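Local coordinates for protein TfuB1 (Thermobifida fusca, PDB 6JX3) that binds the leader peptide of a lasso peptide precursor and so probably presents that precursor for maturation, at residues Gln44-Asp47 and Thr48-Leu51; Val88-Leu91 and Lys92-Met96. All blocks are in the same frame, centred on the assembly; numbering follows the deposited sequence. Where two conformers were deposited one is given.

Interaction 1 (Gln44-Asp47 and Thr48-Leu51); sequences QLND and TAAL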
loop_
_atom_site.group_PDB
_atom_site.type_symbol
_atom_site.label_atom_id
_atom_site.label_comp_id
_atom_site.label_asym_id
_atom_site.label_seq_id
_atom_site.Cartn_x
_atom_site.Cartn_y
_atom_site.Cartn_z
ATOM N N GLN A 44 1.894 -8.240 -3.739
ATOM C CA GLN A 44 3.106 -7.794 -3.071
ATOM C C GLN A 44 3.207 -6.281 -3.190
ATOM O O GLN A 44 2.942 -5.710 -4.254
ATOM C CB GLN A 44 4.355 -8.446 -3.659
ATOM C CG GLN A 44 5.588 -8.290 -2.781
ATOM C CD GLN A 44 6.676 -7.466 -3.438
ATOM O OE1 GLN A 44 6.924 -7.589 -4.639
ATOM N NE2 GLN A 44 7.339 -6.623 -2.648
ATOM N N LEU A 45 3.559 -5.646 -2.082
ATOM C CA LEU A 45 3.771 -4.212 -2.033
ATOM C C LEU A 45 5.266 -3.951 -1.939
ATOM O O LEU A 45 5.963 -4.609 -1.163
ATOM C CB LEU A 45 3.048 -3.596 -0.832
ATOM C CG LEU A 45 1.533 -3.391 -0.926
ATOM C CD1 LEU A 45 0.766 -4.702 -1.105
ATOM C CD2 LEU A 45 1.036 -2.647 0.307
ATOM N N ASN A 46 5.768 -2.994 -2.722
ATOM C CA ASN A 46 7.180 -2.681 -2.577
ATOM C C ASN A 46 7.374 -1.865 -1.299
ATOM O O ASN A 46 6.433 -1.626 -0.541
ATOM C CB ASN A 46 7.722 -2.006 -3.840
ATOM C CG ASN A 46 7.256 -0.563 -4.020
ATOM O OD1 ASN A 46 6.330 -0.095 -3.366
ATOM N ND2 ASN A 46 7.909 0.142 -4.933
ATOM N N ASP A 47 8.616 -1.455 -1.026
ATOM C CA ASP A 47 8.914 -0.882 0.284
ATOM C C ASP A 47 8.131 0.403 0.521
ATOM O O ASP A 47 7.569 0.603 1.604
ATOM C CB ASP A 47 10.415 -0.624 0.421
ATOM C CG ASP A 47 11.198 -1.891 0.723
ATOM O OD1 ASP A 47 10.564 -2.913 1.062
ATOM O OD2 ASP A 47 12.445 -1.863 0.620
ATOM N N THR A 48 8.066 1.277 -0.481
ATOM C CA THR A 48 7.359 2.543 -0.322
ATOM C C THR A 48 5.863 2.319 -0.168
ATOM O O THR A 48 5.210 2.942 0.671
ATOM C CB THR A 48 7.638 3.442 -1.521
ATOM O OG1 THR A 48 9.055 3.545 -1.715
ATOM C CG2 THR A 48 7.048 4.824 -1.300
ATOM N N ALA A 49 5.299 1.433 -0.993
ATOM C CA ALA A 49 3.875 1.135 -0.862
ATOM C C ALA A 49 3.563 0.573 0.518
ATOM O O ALA A 49 2.562 0.946 1.140
ATOM C CB ALA A 49 3.430 0.152 -1.952
ATOM N N ALA A 50 4.428 -0.308 1.026
ATOM C CA ALA A 50 4.197 -0.889 2.346
ATOM C C ALA A 50 4.246 0.177 3.424
ATOM O O ALA A 50 3.430 0.172 4.352
ATOM C CB ALA A 50 5.232 -1.976 2.626
ATOM N N LEU A 51 5.206 1.098 3.311
ATOM C CA LEU A 51 5.347 2.181 4.277
ATOM C C LEU A 51 4.109 3.063 4.286
ATOM O O LEU A 51 3.604 3.435 5.353
ATOM C CB LEU A 51 6.588 2.990 3.910
ATOM C CG LEU A 51 7.137 4.140 4.735
ATOM C CD1 LEU A 51 7.111 3.831 6.220
ATOM C CD2 LEU A 51 8.559 4.382 4.254
#
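N46 reaches forward with its side-chain oxygen to the backbone of A49, an N-cap that starts helix 47-57 just where strand 41-45 of the winged-helix-like RiPP recognition element gives out. The bond from A49 N to N46 OD1 is 3.0 Å long and fairly straight, with an N-H...O angle of 160°, its donor tilted from the plane of the amide. What makes this possible is the first torsion of N46, chi1 73°, which tucks CG between the backbone N and the carbonyl carbon and brings OD1 up to the backbone N-H of A49. The N46 amide also hydrogen-bonds through both OD1 and ND2 to the backbone of the bound peptide, so one side chain caps the helix and reads the ligand; an alanine here would probably leave A49 N without its cap and deprive the peptide backbone of two polar partners.

The close-packed, buried side is aliphatic: L45 CB lies 3.9 Å from A49 CB and its CD2 near the A49 carbonyl, and L34 and M32 of strand 32-36 cover L45 and A50 respectively. D47 lies on the exposed side: its CB is directed away from the turn, and D47 joins it through the backbone, L51 N reaching D47 O at 3.0 Å. The first full helical bond runs from A50 N to N46 O, 2.9 Å, almost in line with the carbonyl.

Interaction 2 (Val88-Leu91 and Lys92-Met96); sequences VTSL and KENGM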
loop_
_atom_site.group_PDB
_atom_site.type_symbol
_atom_site.label_atom_id
_atom_site.label_comp_id
_atom_site.label_asym_id
_atom_site.label_seq_id
_atom_site.Cartn_x
_atom_site.Cartn_y
_atom_site.Cartn_z
ATOM N N VAL A 88 -3.570 4.446 -3.155
ATOM C CA VAL A 88 -4.841 4.224 -2.471
ATOM C C VAL A 88 -5.925 3.893 -3.477
ATOM O O VAL A 88 -6.737 2.980 -3.268
ATOM C CB VAL A 88 -5.200 5.454 -1.630
ATOM C CG1 VAL A 88 -6.686 5.458 -1.261
ATOM C CG2 VAL A 88 -4.337 5.468 -0.398
ATOM N N THR A 89 -5.934 4.606 -4.599
ATOM C CA THR A 89 -6.880 4.285 -5.656
ATOM C C THR A 89 -6.679 2.861 -6.155
ATOM O O THR A 89 -7.655 2.127 -6.371
ATOM C CB THR A 89 -6.736 5.296 -6.795
ATOM O OG1 THR A 89 -7.210 6.575 -6.343
ATOM C CG2 THR A 89 -7.524 4.847 -8.033
ATOM N N SER A 90 -5.415 2.436 -6.300
ATOM C CA SER A 90 -5.156 1.083 -6.790
ATOM C C SER A 90 -5.558 0.041 -5.753
ATOM O O SER A 90 -6.076 -1.030 -6.099
ATOM C CB SER A 90 -3.685 0.928 -7.164
ATOM O OG SER A 90 -3.428 -0.371 -7.685
ATOM N N LEU A 91 -5.335 0.344 -4.474
ATOM C CA LEU A 91 -5.761 -0.581 -3.429
ATOM C C LEU A 91 -7.273 -0.728 -3.407
ATOM O O LEU A 91 -7.789 -1.826 -3.169
ATOM C CB LEU A 91 -5.244 -0.115 -2.074
ATOM C CG LEU A 91 -3.725 -0.227 -1.972
ATOM C CD1 LEU A 91 -3.259 0.521 -0.729
ATOM C CD2 LEU A 91 -3.314 -1.691 -1.912
ATOM N N LYS A 92 -8.006 0.362 -3.663
ATOM C CA LYS A 92 -9.459 0.251 -3.738
ATOM C C LYS A 92 -9.885 -0.467 -5.011
ATOM O O LYS A 92 -10.763 -1.342 -4.974
ATOM C CB LYS A 92 -10.094 1.637 -3.655
ATOM C CG LYS A 92 -9.922 2.271 -2.297
ATOM C CD LYS A 92 -10.252 3.768 -2.310
ATOM C CE LYS A 92 -10.127 4.342 -0.898
ATOM N NZ LYS A 92 -10.349 5.825 -0.879
ATOM N N GLU A 93 -9.258 -0.117 -6.139
ATOM C CA GLU A 93 -9.564 -0.744 -7.424
ATOM C C GLU A 93 -9.446 -2.256 -7.331
ATOM O O GLU A 93 -10.306 -3.003 -7.826
ATOM C CB GLU A 93 -8.612 -0.204 -8.498
ATOM C CG GLU A 93 -8.554 -1.052 -9.770
ATOM C CD GLU A 93 -9.858 -1.000 -10.541
ATOM O OE1 GLU A 93 -10.660 -0.084 -10.260
ATOM O OE2 GLU A 93 -10.074 -1.869 -11.427
ATOM N N ASN A 94 -8.384 -2.724 -6.699
ATOM C CA ASN A 94 -8.062 -4.140 -6.699
ATOM C C ASN A 94 -8.650 -4.876 -5.506
ATOM O O ASN A 94 -8.339 -6.056 -5.305
ATOM C CB ASN A 94 -6.552 -4.311 -6.773
ATOM C CG ASN A 94 -6.005 -3.885 -8.111
ATOM O OD1 ASN A 94 -5.349 -2.848 -8.234
ATOM N ND2 ASN A 94 -6.313 -4.662 -9.141
ATOM N N GLY A 95 -9.511 -4.221 -4.736
ATOM C CA GLY A 95 -10.278 -4.918 -3.720
ATOM C C GLY A 95 -9.576 -5.127 -2.405
ATOM O O GLY A 95 -10.009 -5.970 -1.618
ATOM N N MET A 96 -8.507 -4.382 -2.132
ATOM C CA MET A 96 -7.840 -4.513 -0.847
ATOM C C MET A 96 -8.305 -3.485 0.168
ATOM O O MET A 96 -8.288 -3.761 1.369
ATOM C CB MET A 96 -6.327 -4.404 -1.034
ATOM C CG MET A 96 -5.726 -5.701 -1.549
ATOM S SD MET A 96 -4.090 -5.432 -2.219
ATOM C CE MET A 96 -4.511 -4.749 -3.818
#
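K92 runs back along the flank of V88, one turn earlier in helix 77-93, the lysine chain running alongside the valine in the same direction. Its CB sits 3.6 Å from V88 O, the same oxygen that accepts the backbone bond from K92 N. With CG beside the backbone N (chi1 -68°), the next atom swings still closer to that carbonyl, CG to V88 O being 3.4 Å. From there the chain is extended: CD passes V88 O and draws level with the methyl CG1, CE comes within 3.6 Å of V88 CG1, and NZ ends at 3.7 Å from V88 CG1, a charged tip carried past an apolar branch on the exposed side of the helix.

Beyond K92 the helix ends in a Schellman motif. G95, at a positive phi of 84° that favours glycine, is the C-prime residue; G95 N returns to K92 O at 3.1 Å, and M96 N closes the wider loop on L91 O at 2.9 Å. That reversal brings M96 back against L91, whose CD2 lies 3.8 Å from M96 CE and equally near SD, the two chains crossing obliquely. F17 and V53 further enclose L91, W43 of strand 41-45 packs on M96, and apolar side chains of the bound peptide rest on both L91 and M96.

How the interactions relate
Interactions 1 and 2 treat the two ends of helices in complementary ways: residues 44-51 begin helix 47-57, and residues 88-96 finish helix 77-93. At the start, an asparagine side chain supplies the acceptor for an amide of the first turn; at the finish, the backbone wraps round a glycine to supply donors to carbonyls of the last turn. Each is partly buried, with an apolar inner side and an acidic or basic outer one. Their centres lie 14 Å apart and they do not touch, yet the leader peptide meets both: interaction 1 through backbone hydrogen bonds and a shared antiparallel ladder, interaction 2 through apolar packing.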